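Local coordinates for protein aspartokinase (Synechocystis, PDB 3L76) that probably catalyses ATP-dependent phosphorylation of the aspartate beta-carboxyl group, opening the route to lysine and threonine, and binds both end products at its ACT domains, at residues 21-26 with 83-88; 76-81 with 130-135; 274-279 with 348-353; 268-273 with 355-360. All blocks are in the same frame, centred on the assembly; numbering follows the deposited sequence. Where two conformers were deposited one is given.

Contact 1: 21-26 with 83-88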
loop_
_atom_site.group_PDB
_atom_site.type_symbol
_atom_site.label_atom_id
_atom_site.label_comp_id
_atom_site.label_asym_id
_atom_site.label_seq_id
_atom_site.Cartn_x
_atom_site.Cartn_y
_atom_site.Cartn_z
ATOM N N ALA A 21 -1.903 -6.691 -22.409
ATOM C CA ALA A 21 -2.612 -6.172 -23.578
ATOM C C ALA A 21 -2.649 -4.644 -23.631
ATOM O O ALA A 21 -2.378 -4.043 -24.671
ATOM C CB ALA A 21 -4.018 -6.724 -23.622
ATOM N N VAL A 22 -2.996 -4.011 -22.517
ATOM C CA VAL A 22 -3.046 -2.557 -22.488
ATOM C C VAL A 22 -1.654 -2.015 -22.742
ATOM O O VAL A 22 -1.466 -1.106 -23.547
ATOM C CB VAL A 22 -3.635 -1.998 -21.168
ATOM C CG1 VAL A 22 -3.707 -3.075 -20.100
ATOM C CG2 VAL A 22 -2.841 -0.777 -20.685
ATOM N N ALA A 23 -0.674 -2.601 -22.068
ATOM C CA ALA A 23 0.723 -2.262 -22.293
ATOM C C ALA A 23 1.036 -2.269 -23.791
ATOM O O ALA A 23 1.735 -1.387 -24.301
ATOM C CB ALA A 23 1.624 -3.241 -21.545
ATOM N N GLN A 24 0.506 -3.266 -24.491
ATOM C CA GLN A 24 0.690 -3.363 -25.929
ATOM C C GLN A 24 0.104 -2.139 -26.618
ATOM O O GLN A 24 0.794 -1.471 -27.389
ATOM C CB GLN A 24 0.047 -4.637 -26.471
ATOM C CG GLN A 24 0.906 -5.373 -27.495
ATOM C CD GLN A 24 2.272 -5.746 -26.945
ATOM O OE1 GLN A 24 2.385 -6.382 -25.895
ATOM N NE2 GLN A 24 3.318 -5.348 -27.655
ATOM N N ARG A 25 -1.161 -1.838 -26.325
ATOM C CA ARG A 25 -1.838 -0.698 -26.947
ATOM C C ARG A 25 -1.136 0.623 -26.652
ATOM O O ARG A 25 -0.989 1.464 -27.540
ATOM C CB ARG A 25 -3.299 -0.600 -26.514
ATOM C CG ARG A 25 -3.987 0.659 -27.047
ATOM C CD ARG A 25 -5.224 1.031 -26.238
ATOM N NE ARG A 25 -6.200 -0.055 -26.212
ATOM C CZ ARG A 25 -7.138 -0.239 -27.135
ATOM N NH1 ARG A 25 -7.235 0.591 -28.166
ATOM N NH2 ARG A 25 -7.985 -1.253 -27.028
ATOM N N ILE A 26 -0.720 0.811 -25.403
ATOM C CA ILE A 26 0.018 2.010 -25.034
ATOM C C ILE A 26 1.240 2.152 -25.937
ATOM O O ILE A 26 1.458 3.207 -26.537
ATOM C CB ILE A 26 0.458 1.995 -23.556
ATOM C CG1 ILE A 26 -0.752 1.907 -22.631
ATOM C CG2 ILE A 26 1.254 3.246 -23.229
ATOM C CD1 ILE A 26 -0.397 1.976 -21.160
ATOM N N LEU A 83 6.265 -2.126 -15.556
ATOM C CA LEU A 83 7.144 -3.267 -15.786
ATOM C C LEU A 83 6.788 -3.952 -17.093
ATOM O O LEU A 83 7.666 -4.299 -17.891
ATOM C CB LEU A 83 7.020 -4.279 -14.647
ATOM C CG LEU A 83 7.757 -3.939 -13.355
ATOM C CD1 LEU A 83 7.471 -4.994 -12.303
ATOM C CD2 LEU A 83 9.252 -3.804 -13.614
ATOM N N ALA A 84 5.491 -4.155 -17.294
ATOM C CA ALA A 84 4.968 -4.777 -18.504
ATOM C C ALA A 84 5.327 -3.977 -19.755
ATOM O O ALA A 84 5.590 -4.554 -20.810
ATOM C CB ALA A 84 3.460 -4.930 -18.394
ATOM N N LEU A 85 5.309 -2.650 -19.632
ATOM C CA LEU A 85 5.705 -1.755 -20.713
ATOM C C LEU A 85 7.193 -1.906 -21.007
ATOM O O LEU A 85 7.610 -1.944 -22.168
ATOM C CB LEU A 85 5.408 -0.297 -20.345
ATOM C CG LEU A 85 3.967 0.207 -20.501
ATOM C CD1 LEU A 85 3.713 1.455 -19.662
ATOM C CD2 LEU A 85 3.650 0.482 -21.962
ATOM N N GLN A 86 7.984 -1.984 -19.939
ATOM C CA GLN A 86 9.434 -2.100 -20.039
ATOM C C GLN A 86 9.860 -3.447 -20.631
ATOM O O GLN A 86 10.883 -3.530 -21.309
ATOM C CB GLN A 86 10.081 -1.878 -18.665
ATOM C CG GLN A 86 9.938 -0.456 -18.131
ATOM C CD GLN A 86 10.602 -0.267 -16.777
ATOM O OE1 GLN A 86 11.790 -0.538 -16.611
ATOM N NE2 GLN A 86 9.839 0.213 -15.809
ATOM N N GLU A 87 9.062 -4.490 -20.382
ATOM C CA GLU A 87 9.312 -5.824 -20.941
ATOM C C GLU A 87 9.136 -5.874 -22.460
ATOM O O GLU A 87 9.720 -6.725 -23.126
ATOM C CB GLU A 87 8.425 -6.879 -20.265
ATOM N N ILE A 88 8.319 -4.977 -23.003
ATOM C CA ILE A 88 8.172 -4.858 -24.451
ATOM C C ILE A 88 8.869 -3.600 -24.961
ATOM O O ILE A 88 8.483 -3.027 -25.983
ATOM C CB ILE A 88 6.696 -4.878 -24.893
ATOM C CG1 ILE A 88 5.925 -3.699 -24.288
ATOM C CG2 ILE A 88 6.055 -6.205 -24.508
ATOM C CD1 ILE A 88 4.500 -3.602 -24.774
#
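A23 and A84 show how two helices come close where both carry small residues: their CB atoms meet at 4.0 Å, and the local axes of 21-26 and 83-87 pass 8.9 Å apart, crossing at -60°. Beneath this pair the side chains are apolar and buried. With CG1 beside the backbone N (chi1 -60°), I26 has its CG2 anti to that N, and CG2 meets L85 CD2 at 3.9 Å, the two side chains standing at about a right angle. L85 CD2 also touches a backbone atom, A23 O, at 3.6 Å. Further in, I26 rests on L36, V38 and L81, while L85 covers V130 and V132. A84 is also covered by I57 of the second subunit.

The other flank is looser and faces solvent. There I88, at the C-terminal end of 83-88, lays its CD1 against the exposed amide of Q24, 3.6 Å from NE2. The Q24 chain is bent at chi2 (57°), which brings that amide back over I88 although its CB starts out in another direction.

Two helices crossing steeply on one face of a largely parallel sheet are characteristic of the alpha/beta/alpha fold of the amino acid kinase family.

Contact 2: 76-81 with 130-135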
loop_
_atom_site.group_PDB
_atom_site.type_symbol
_atom_site.label_atom_id
_atom_site.label_comp_id
_atom_site.label_asym_id
_atom_site.label_seq_id
_atom_site.Cartn_x
_atom_site.Cartn_y
_atom_site.Cartn_z
ATOM N N VAL A 76 0.059 -0.943 -6.733
ATOM C CA VAL A 76 0.580 -2.197 -7.294
ATOM C C VAL A 76 0.343 -2.214 -8.795
ATOM O O VAL A 76 1.179 -2.678 -9.566
ATOM C CB VAL A 76 0.069 -3.527 -6.608
ATOM C CG1 VAL A 76 -0.475 -3.289 -5.211
ATOM C CG2 VAL A 76 -0.919 -4.294 -7.493
ATOM N N SER A 77 -0.783 -1.648 -9.203
ATOM C CA SER A 77 -1.163 -1.613 -10.612
ATOM C C SER A 77 -0.207 -0.815 -11.518
ATOM O O SER A 77 0.163 -1.280 -12.597
ATOM C CB SER A 77 -2.602 -1.090 -10.751
ATOM O OG SER A 77 -3.516 -1.900 -10.026
ATOM N N ILE A 78 0.184 0.385 -11.099
ATOM C CA ILE A 78 1.131 1.164 -11.898
ATOM C C ILE A 78 2.536 0.542 -11.914
ATOM O O ILE A 78 3.267 0.677 -12.895
ATOM C CB ILE A 78 1.190 2.646 -11.456
ATOM C CG1 ILE A 78 1.934 2.799 -10.125
ATOM C CG2 ILE A 78 -0.231 3.248 -11.383
ATOM C CD1 ILE A 78 2.193 4.254 -9.743
ATOM N N ALA A 79 2.912 -0.140 -10.835
ATOM C CA ALA A 79 4.173 -0.868 -10.813
ATOM C C ALA A 79 4.117 -1.981 -11.856
ATOM O O ALA A 79 4.981 -2.078 -12.727
ATOM C CB ALA A 79 4.459 -1.432 -9.412
ATOM N N LEU A 80 3.076 -2.806 -11.786
ATOM C CA LEU A 80 2.926 -3.900 -12.734
ATOM C C LEU A 80 2.952 -3.395 -14.164
ATOM O O LEU A 80 3.759 -3.846 -14.982
ATOM C CB LEU A 80 1.651 -4.705 -12.455
ATOM C CG LEU A 80 1.889 -5.815 -11.428
ATOM C CD1 LEU A 80 3.095 -6.656 -11.827
ATOM C CD2 LEU A 80 2.119 -5.241 -10.050
ATOM N N LEU A 81 2.075 -2.443 -14.453
ATOM C CA LEU A 81 1.927 -1.931 -15.810
ATOM C C LEU A 81 3.220 -1.369 -16.406
ATOM O O LEU A 81 3.516 -1.594 -17.584
ATOM C CB LEU A 81 0.829 -0.868 -15.869
ATOM C CG LEU A 81 0.596 -0.283 -17.269
ATOM C CD1 LEU A 81 0.153 -1.371 -18.232
ATOM C CD2 LEU A 81 -0.409 0.850 -17.242
ATOM N N VAL A 130 6.613 6.903 -21.016
ATOM C CA VAL A 130 5.214 7.066 -20.674
ATOM C C VAL A 130 5.136 7.139 -19.166
ATOM O O VAL A 130 5.643 6.260 -18.468
ATOM C CB VAL A 130 4.239 5.987 -21.253
ATOM C CG1 VAL A 130 4.818 5.187 -22.396
ATOM C CG2 VAL A 130 3.488 5.196 -20.181
ATOM N N VAL A 131 4.554 8.215 -18.654
ATOM C CA VAL A 131 4.433 8.310 -17.216
ATOM C C VAL A 131 3.116 7.758 -16.711
ATOM O O VAL A 131 2.035 8.164 -17.121
ATOM C CB VAL A 131 4.857 9.684 -16.605
ATOM C CG1 VAL A 131 5.354 10.693 -17.637
ATOM C CG2 VAL A 131 3.914 10.189 -15.538
ATOM N N VAL A 132 3.247 6.769 -15.845
ATOM C CA VAL A 132 2.122 6.056 -15.299
ATOM C C VAL A 132 2.000 6.513 -13.865
ATOM O O VAL A 132 2.959 6.408 -13.097
ATOM C CB VAL A 132 2.388 4.566 -15.339
ATOM C CG1 VAL A 132 1.268 3.796 -14.657
ATOM C CG2 VAL A 132 2.596 4.121 -16.786
ATOM N N VAL A 133 0.832 7.045 -13.504
ATOM C CA VAL A 133 0.710 7.694 -12.205
ATOM C C VAL A 133 -0.340 7.112 -11.293
ATOM O O VAL A 133 -1.296 6.478 -11.730
ATOM C CB VAL A 133 0.537 9.262 -12.244
ATOM C CG1 VAL A 133 1.256 9.951 -13.389
ATOM C CG2 VAL A 133 -0.878 9.721 -11.985
ATOM N N ALA A 134 -0.130 7.347 -10.006
ATOM C CA ALA A 134 -1.047 6.906 -8.974
ATOM C C ALA A 134 -0.742 7.625 -7.665
ATOM O O ALA A 134 0.399 7.633 -7.182
ATOM C CB ALA A 134 -0.959 5.405 -8.791
ATOM N N GLY A 135 -1.772 8.245 -7.105
ATOM C CA GLY A 135 -1.655 8.896 -5.819
ATOM C C GLY A 135 -1.319 10.375 -5.870
ATOM O O GLY A 135 -0.702 10.878 -6.813
#
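I78 stands over V132 with their CA atoms 6.0 Å apart, where helix 76-81 runs nearly antiparallel to strand 130-134, at 164° and with an axis separation of 8.1 Å. This is the helix-on-sheet layer of the amino acid kinase fold, and it illustrates a beta-alpha-beta crossover that skips a strand. Helix 63-87 lies in the connection between strands 35-40 and 92-96, and strand 130-138 fits between those two, parallel to both, under the helix.

Most of the contact is made by one branched side chain. The CG1 of I78 sits between its backbone N and carbonyl carbon (chi1 74°), so that CB, CG2 and the end of the longer branch, CD1, all meet the strand. V132 answers with CG1, placed anti to its own backbone N (chi1 175°), and this methyl lies 3.4 Å from I78 CB. L81, one turn further along the helix, adds a looser touch, its CD2 being 4.3 Å from V132 CG1. V133 turns its side chain from the helix and meets it through its backbone, with its O 3.4 Å from I78 CG2.

Backbone hydrogen bonds of V131 and V133 to V38, and of V132 to I93 and L95, join the strand to its neighbours in the sheet. The helix bonds to the sheet as well, through I78 O and S94 OG. It also meets the second subunit: I78 packs on M68 and A79 on E65 of that other chain. Further along the strand, A134 CB fits under the fork of I78, 3.4 Å from CG2 and 3.5 Å from CD1.

Contact 3: 274-279 with 348-353. With SO4 (sulfate ion), chain G.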
loop_
_atom_site.group_PDB
_atom_site.type_symbol
_atom_site.label_atom_id
_atom_site.label_comp_id
_atom_site.label_asym_id
_atom_site.label_seq_id
_atom_site.Cartn_x
_atom_site.Cartn_y
_atom_site.Cartn_z
ATOM N N ALA A 274 -50.244 29.018 -16.757
ATOM C CA ALA A 274 -50.718 27.794 -16.128
ATOM C C ALA A 274 -52.160 27.494 -16.550
ATOM O O ALA A 274 -53.006 28.395 -16.616
ATOM C CB ALA A 274 -50.601 27.896 -14.595
ATOM N N LEU A 275 -52.411 26.231 -16.874
ATOM C CA LEU A 275 -53.761 25.709 -17.031
ATOM C C LEU A 275 -54.164 24.992 -15.753
ATOM O O LEU A 275 -53.571 23.983 -15.398
ATOM C CB LEU A 275 -53.817 24.721 -18.185
ATOM C CG LEU A 275 -54.700 25.155 -19.351
ATOM C CD1 LEU A 275 -54.811 24.026 -20.353
ATOM C CD2 LEU A 275 -56.082 25.586 -18.851
ATOM N N LEU A 276 -55.168 25.523 -15.066
ATOM C CA LEU A 276 -55.614 24.981 -13.786
ATOM C C LEU A 276 -56.770 23.997 -13.939
ATOM O O LEU A 276 -57.626 24.163 -14.810
ATOM C CB LEU A 276 -56.077 26.125 -12.888
ATOM C CG LEU A 276 -55.091 27.252 -12.627
ATOM C CD1 LEU A 276 -55.788 28.370 -11.887
ATOM C CD2 LEU A 276 -53.876 26.737 -11.852
ATOM N N ARG A 277 -56.786 22.987 -13.076
ATOM C CA ARG A 277 -57.923 22.076 -12.937
ATOM C C ARG A 277 -58.345 21.445 -14.256
ATOM O O ARG A 277 -59.523 21.447 -14.618
ATOM C CB ARG A 277 -59.116 22.796 -12.304
ATOM C CG ARG A 277 -60.127 21.853 -11.680
ATOM C CD ARG A 277 -61.049 22.599 -10.753
ATOM N NE ARG A 277 -61.858 21.697 -9.947
ATOM C CZ ARG A 277 -62.926 22.080 -9.264
ATOM N NH1 ARG A 277 -63.325 23.346 -9.294
ATOM N NH2 ARG A 277 -63.598 21.199 -8.551
ATOM N N VAL A 278 -57.371 20.916 -14.973
ATOM C CA VAL A 278 -57.623 20.214 -16.215
ATOM C C VAL A 278 -57.872 18.742 -15.835
ATOM O O VAL A 278 -57.511 18.319 -14.739
ATOM C CB VAL A 278 -56.404 20.407 -17.172
ATOM C CG1 VAL A 278 -55.392 19.299 -16.984
ATOM C CG2 VAL A 278 -56.839 20.484 -18.606
ATOM N N PRO A 279 -58.516 17.960 -16.719
ATOM C CA PRO A 279 -58.787 16.554 -16.369
ATOM C C PRO A 279 -57.512 15.713 -16.261
ATOM O O PRO A 279 -56.605 15.842 -17.090
ATOM C CB PRO A 279 -59.656 16.051 -17.540
ATOM C CG PRO A 279 -60.231 17.287 -18.160
ATOM C CD PRO A 279 -59.190 18.360 -17.970
ATOM N N GLU A 348 -58.932 26.513 -16.525
ATOM C CA GLU A 348 -58.912 27.972 -16.474
ATOM C C GLU A 348 -57.460 28.419 -16.595
ATOM O O GLU A 348 -56.561 27.754 -16.081
ATOM C CB GLU A 348 -59.538 28.440 -15.156
ATOM C CG GLU A 348 -59.111 29.814 -14.659
ATOM C CD GLU A 348 -59.381 30.001 -13.170
ATOM O OE1 GLU A 348 -59.179 31.132 -12.673
ATOM O OE2 GLU A 348 -59.786 29.017 -12.505
ATOM N N ILE A 349 -57.227 29.531 -17.281
ATOM C CA ILE A 349 -55.870 29.974 -17.561
ATOM C C ILE A 349 -55.451 31.149 -16.671
ATOM O O ILE A 349 -56.235 32.077 -16.448
ATOM C CB ILE A 349 -55.704 30.315 -19.056
ATOM C CG1 ILE A 349 -56.034 29.091 -19.911
ATOM C CG2 ILE A 349 -54.298 30.811 -19.357
ATOM C CD1 ILE A 349 -57.534 28.833 -20.050
ATOM N N ILE A 350 -54.221 31.087 -16.145
ATOM C CA ILE A 350 -53.640 32.213 -15.420
ATOM C C ILE A 350 -52.257 32.485 -15.970
ATOM O O ILE A 350 -51.683 31.661 -16.686
ATOM C CB ILE A 350 -53.581 31.998 -13.902
ATOM C CG1 ILE A 350 -52.485 30.979 -13.551
ATOM C CG2 ILE A 350 -54.964 31.625 -13.366
ATOM C CD1 ILE A 350 -52.594 30.389 -12.161
ATOM N N VAL A 351 -51.720 33.642 -15.617
ATOM C CA VAL A 351 -50.539 34.151 -16.271
ATOM C C VAL A 351 -49.796 34.959 -15.219
ATOM O O VAL A 351 -50.424 35.590 -14.378
ATOM C CB VAL A 351 -50.981 34.987 -17.505
ATOM C CG1 VAL A 351 -51.151 36.450 -17.141
ATOM C CG2 VAL A 351 -50.038 34.808 -18.624
ATOM N N GLU A 352 -48.466 34.902 -15.223
ATOM C CA GLU A 352 -47.686 35.610 -14.207
ATOM C C GLU A 352 -46.409 36.180 -14.816
ATOM O O GLU A 352 -45.541 35.437 -15.268
ATOM C CB GLU A 352 -47.371 34.671 -13.042
ATOM C CG GLU A 352 -46.783 35.352 -11.807
ATOM C CD GLU A 352 -46.260 34.366 -10.801
ATOM O OE1 GLU A 352 -46.299 33.142 -11.071
ATOM O OE2 GLU A 352 -45.797 34.818 -9.741
ATOM N N LYS A 353 -46.296 37.504 -14.830
ATOM C CA LYS A 353 -45.248 38.147 -15.617
ATOM C C LYS A 353 -43.962 38.441 -14.841
ATOM O O LYS A 353 -42.883 38.516 -15.440
ATOM C CB LYS A 353 -45.788 39.423 -16.264
ATOM C CG LYS A 353 -45.240 39.674 -17.681
ATOM C CD LYS A 353 -44.196 40.793 -17.742
ATOM C CE LYS A 353 -43.814 41.100 -19.183
ATOM N NZ LYS A 353 -42.830 42.224 -19.282
HETATM S S SO4 G . -61.816 17.917 -9.237
HETATM O O1 SO4 G . -60.796 18.102 -8.250
HETATM O O2 SO4 G . -61.504 18.250 -10.609
HETATM O O3 SO4 G . -62.091 16.497 -9.211
HETATM O O4 SO4 G . -62.877 18.816 -8.903
#
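L276 pairs with E348, and directly after it the strand breaks step: R277 takes a positive phi (54°) and, together with V278, faces N312 in a G1 beta bulge. Up to there the pairing is antiparallel. A274 and I350 form a hydrogen-bonded pair, A274 N to I350 O and I350 N to A274 O each measuring 3.0 Å, and in the next L276 N lies 2.8 Å from E348 O.

On the face shared with A274 and L276, I350 bridges its neighbours. Its CG1, set between backbone N and carbonyl carbon (chi1 73°), meets A274 CB at 3.8 Å, and its CG2 meets L276 CD1 at 3.7 Å, nearly at a right angle. L275 faces the other way, toward helix 323-333 of this ACT domain.

Beyond the corner, R277 extends to a sulfate lying in plane at the guanidinium edge. NH2 bonds to sulfate O4 at a modelled 2.5 Å, and NE does so weakly. With an alanine here, O4 would probably lose both donors, though the ion's bonds to S311 OG and N310 N could remain. The sulfate probably came from the crystallisation liquor, so the chemistry implies a spot able to accept an anion, not a proven effector site.

Contact 4: 268-273 with 355-360; sequences ADQAKV and IAKIAI
Q270 lays its side chain against the aliphatic part of K357, with CD 4.1 Å from K357 CB and NE2 3.8 Å from K357 CE. The setting is the ACT-domain half of the chain, where strand 348-361 pairs along its length with strands 271-279, 263-267 and 395-401. As 271-279 gives way to 263-267, the residues around 268-270 pass beside it without direct backbone pairing.

The rest of the first shell belongs to I355. Its CG1 lies between the backbone N and the carbonyl carbon (chi1 56°), which brings that atom within 3.5 Å of Q270 O and carries CD1 on to K272 N, 3.6 Å away. At the other end A356 CB touches A268 CA at 4.4 Å.

In the next shell the Q270 amide, turned by a bend at chi2 (-92°), is held at both ends: NE2 bonds to D300 OD2 and D267 OD2, and OE1 to T317 OG1. K357 NZ makes salt bridges to the same D300 and to E565, two acids that line a lysine pocket, and the K357 side chain lies about 7 Å from a bound lysine. Replacing Q270 with an alanine would probably leave T317 OG1 without this partner, strip D300 and D267 of a donor and uncover the flank of K357.

K272 divides its labour in the same way: its CB rests 4.0 Å from I355 CD1, while its chain bends away and delivers NZ to Q480 OE1.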
loop_
_atom_site.group_PDB
_atom_site.type_symbol
_atom_site.label_atom_id
_atom_site.label_comp_id
_atom_site.label_asym_id
_atom_site.label_seq_id
_atom_site.Cartn_x
_atom_site.Cartn_y
_atom_site.Cartn_z
ATOM N N ALA A 268 -34.037 36.078 -16.109
ATOM C CA ALA A 268 -35.142 36.994 -15.843
ATOM C C ALA A 268 -36.169 37.024 -16.983
ATOM O O ALA A 268 -37.290 37.512 -16.818
ATOM C CB ALA A 268 -34.613 38.396 -15.549
ATOM N N ASP A 269 -35.783 36.492 -18.137
ATOM C CA ASP A 269 -36.652 36.494 -19.298
ATOM C C ASP A 269 -37.583 35.286 -19.218
ATOM O O ASP A 269 -37.433 34.304 -19.952
ATOM C CB ASP A 269 -35.812 36.479 -20.574
ATOM C CG ASP A 269 -36.638 36.692 -21.821
ATOM O OD1 ASP A 269 -37.820 37.086 -21.708
ATOM O OD2 ASP A 269 -36.093 36.451 -22.911
ATOM N N GLN A 270 -38.538 35.374 -18.295
ATOM C CA GLN A 270 -39.440 34.271 -17.974
ATOM C C GLN A 270 -40.838 34.815 -17.689
ATOM O O GLN A 270 -40.987 35.890 -17.118
ATOM C CB GLN A 270 -38.928 33.491 -16.742
ATOM C CG GLN A 270 -37.627 32.736 -16.952
ATOM C CD GLN A 270 -37.827 31.287 -17.397
ATOM O OE1 GLN A 270 -38.799 30.633 -17.013
ATOM N NE2 GLN A 270 -36.890 30.775 -18.194
ATOM N N ALA A 271 -41.850 34.063 -18.096
ATOM C CA ALA A 271 -43.247 34.372 -17.781
ATOM C C ALA A 271 -44.048 33.071 -17.724
ATOM O O ALA A 271 -43.859 32.170 -18.547
ATOM C CB ALA A 271 -43.848 35.332 -18.809
ATOM N N LYS A 272 -44.937 32.977 -16.745
ATOM C CA LYS A 272 -45.692 31.751 -16.518
ATOM C C LYS A 272 -47.086 31.760 -17.169
ATOM O O LYS A 272 -47.857 32.730 -17.060
ATOM C CB LYS A 272 -45.817 31.472 -15.010
ATOM C CG LYS A 272 -46.550 30.174 -14.671
ATOM C CD LYS A 272 -47.001 30.137 -13.225
ATOM C CE LYS A 272 -48.139 31.103 -12.972
ATOM N NZ LYS A 272 -48.701 31.002 -11.586
ATOM N N VAL A 273 -47.387 30.669 -17.862
ATOM C CA VAL A 273 -48.750 30.320 -18.182
ATOM C C VAL A 273 -49.110 29.028 -17.443
ATOM O O VAL A 273 -48.373 28.054 -17.486
ATOM C CB VAL A 273 -48.959 30.103 -19.690
ATOM C CG1 VAL A 273 -50.400 29.797 -19.955
ATOM C CG2 VAL A 273 -48.521 31.331 -20.490
ATOM N N ILE A 355 -41.664 37.133 -12.743
ATOM C CA ILE A 355 -40.933 36.044 -12.132
ATOM C C ILE A 355 -39.495 35.972 -12.661
ATOM O O ILE A 355 -39.156 36.562 -13.694
ATOM C CB ILE A 355 -41.607 34.702 -12.434
ATOM C CG1 ILE A 355 -41.754 34.521 -13.949
ATOM C CG2 ILE A 355 -42.937 34.632 -11.739
ATOM C CD1 ILE A 355 -42.239 33.150 -14.373
ATOM N N ALA A 356 -38.658 35.238 -11.941
ATOM C CA ALA A 356 -37.333 34.892 -12.421
ATOM C C ALA A 356 -37.126 33.426 -12.125
ATOM O O ALA A 356 -37.750 32.867 -11.213
ATOM C CB ALA A 356 -36.255 35.739 -11.747
ATOM N N LYS A 357 -36.271 32.793 -12.914
ATOM C CA LYS A 357 -35.839 31.437 -12.618
ATOM C C LYS A 357 -34.415 31.442 -12.065
ATOM O O LYS A 357 -33.504 32.031 -12.662
ATOM C CB LYS A 357 -35.917 30.572 -13.867
ATOM C CG LYS A 357 -35.515 29.144 -13.597
ATOM C CD LYS A 357 -35.485 28.296 -14.869
ATOM C CE LYS A 357 -34.558 28.895 -15.921
ATOM N NZ LYS A 357 -34.322 27.916 -17.001
ATOM N N ILE A 358 -34.226 30.831 -10.903
ATOM C CA ILE A 358 -32.879 30.641 -10.374
ATOM C C ILE A 358 -32.612 29.161 -10.214
ATOM O O ILE A 358 -33.539 28.372 -10.039
ATOM C CB ILE A 358 -32.644 31.355 -9.036
ATOM C CG1 ILE A 358 -33.618 30.833 -7.986
ATOM C CG2 ILE A 358 -32.798 32.848 -9.200
ATOM C CD1 ILE A 358 -33.545 31.594 -6.695
ATOM N N ALA A 359 -31.343 28.781 -10.288
ATOM C CA ALA A 359 -30.977 27.377 -10.129
ATOM C C ALA A 359 -29.612 27.205 -9.505
ATOM O O ALA A 359 -28.741 28.089 -9.588
ATOM C CB ALA A 359 -31.017 26.685 -11.460
ATOM N N ILE A 360 -29.429 26.055 -8.876
ATOM C CA ILE A 360 -28.090 25.586 -8.555
ATOM C C ILE A 360 -27.853 24.379 -9.435
ATOM O O ILE A 360 -28.763 23.590 -9.692
ATOM C CB ILE A 360 -27.935 25.239 -7.076
ATOM C CG1 ILE A 360 -28.900 24.099 -6.689
ATOM C CG2 ILE A 360 -28.151 26.490 -6.231
ATOM C CD1 ILE A 360 -28.771 23.668 -5.234
#

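From the N terminus, contact 1 closes the first loop by bringing helix 63-87 back to helix 16-31. Before that loop ends, contact 2 has opened on the same helix, and it closes at strand 130-138. The two loops therefore cross, tying two helices to the kinase sheet, and they touch directly through V22 with L81. The chain then moves on to the ACT domains on the opposite side of its centre, contacts 2 and 4 lying about 49 Å apart between centres. There 274-279 with 348-353 is nested inside the loop closed by 268-273 with 355-360, both drawing on strands 271-279 and 348-361 and touching through E352 and K272.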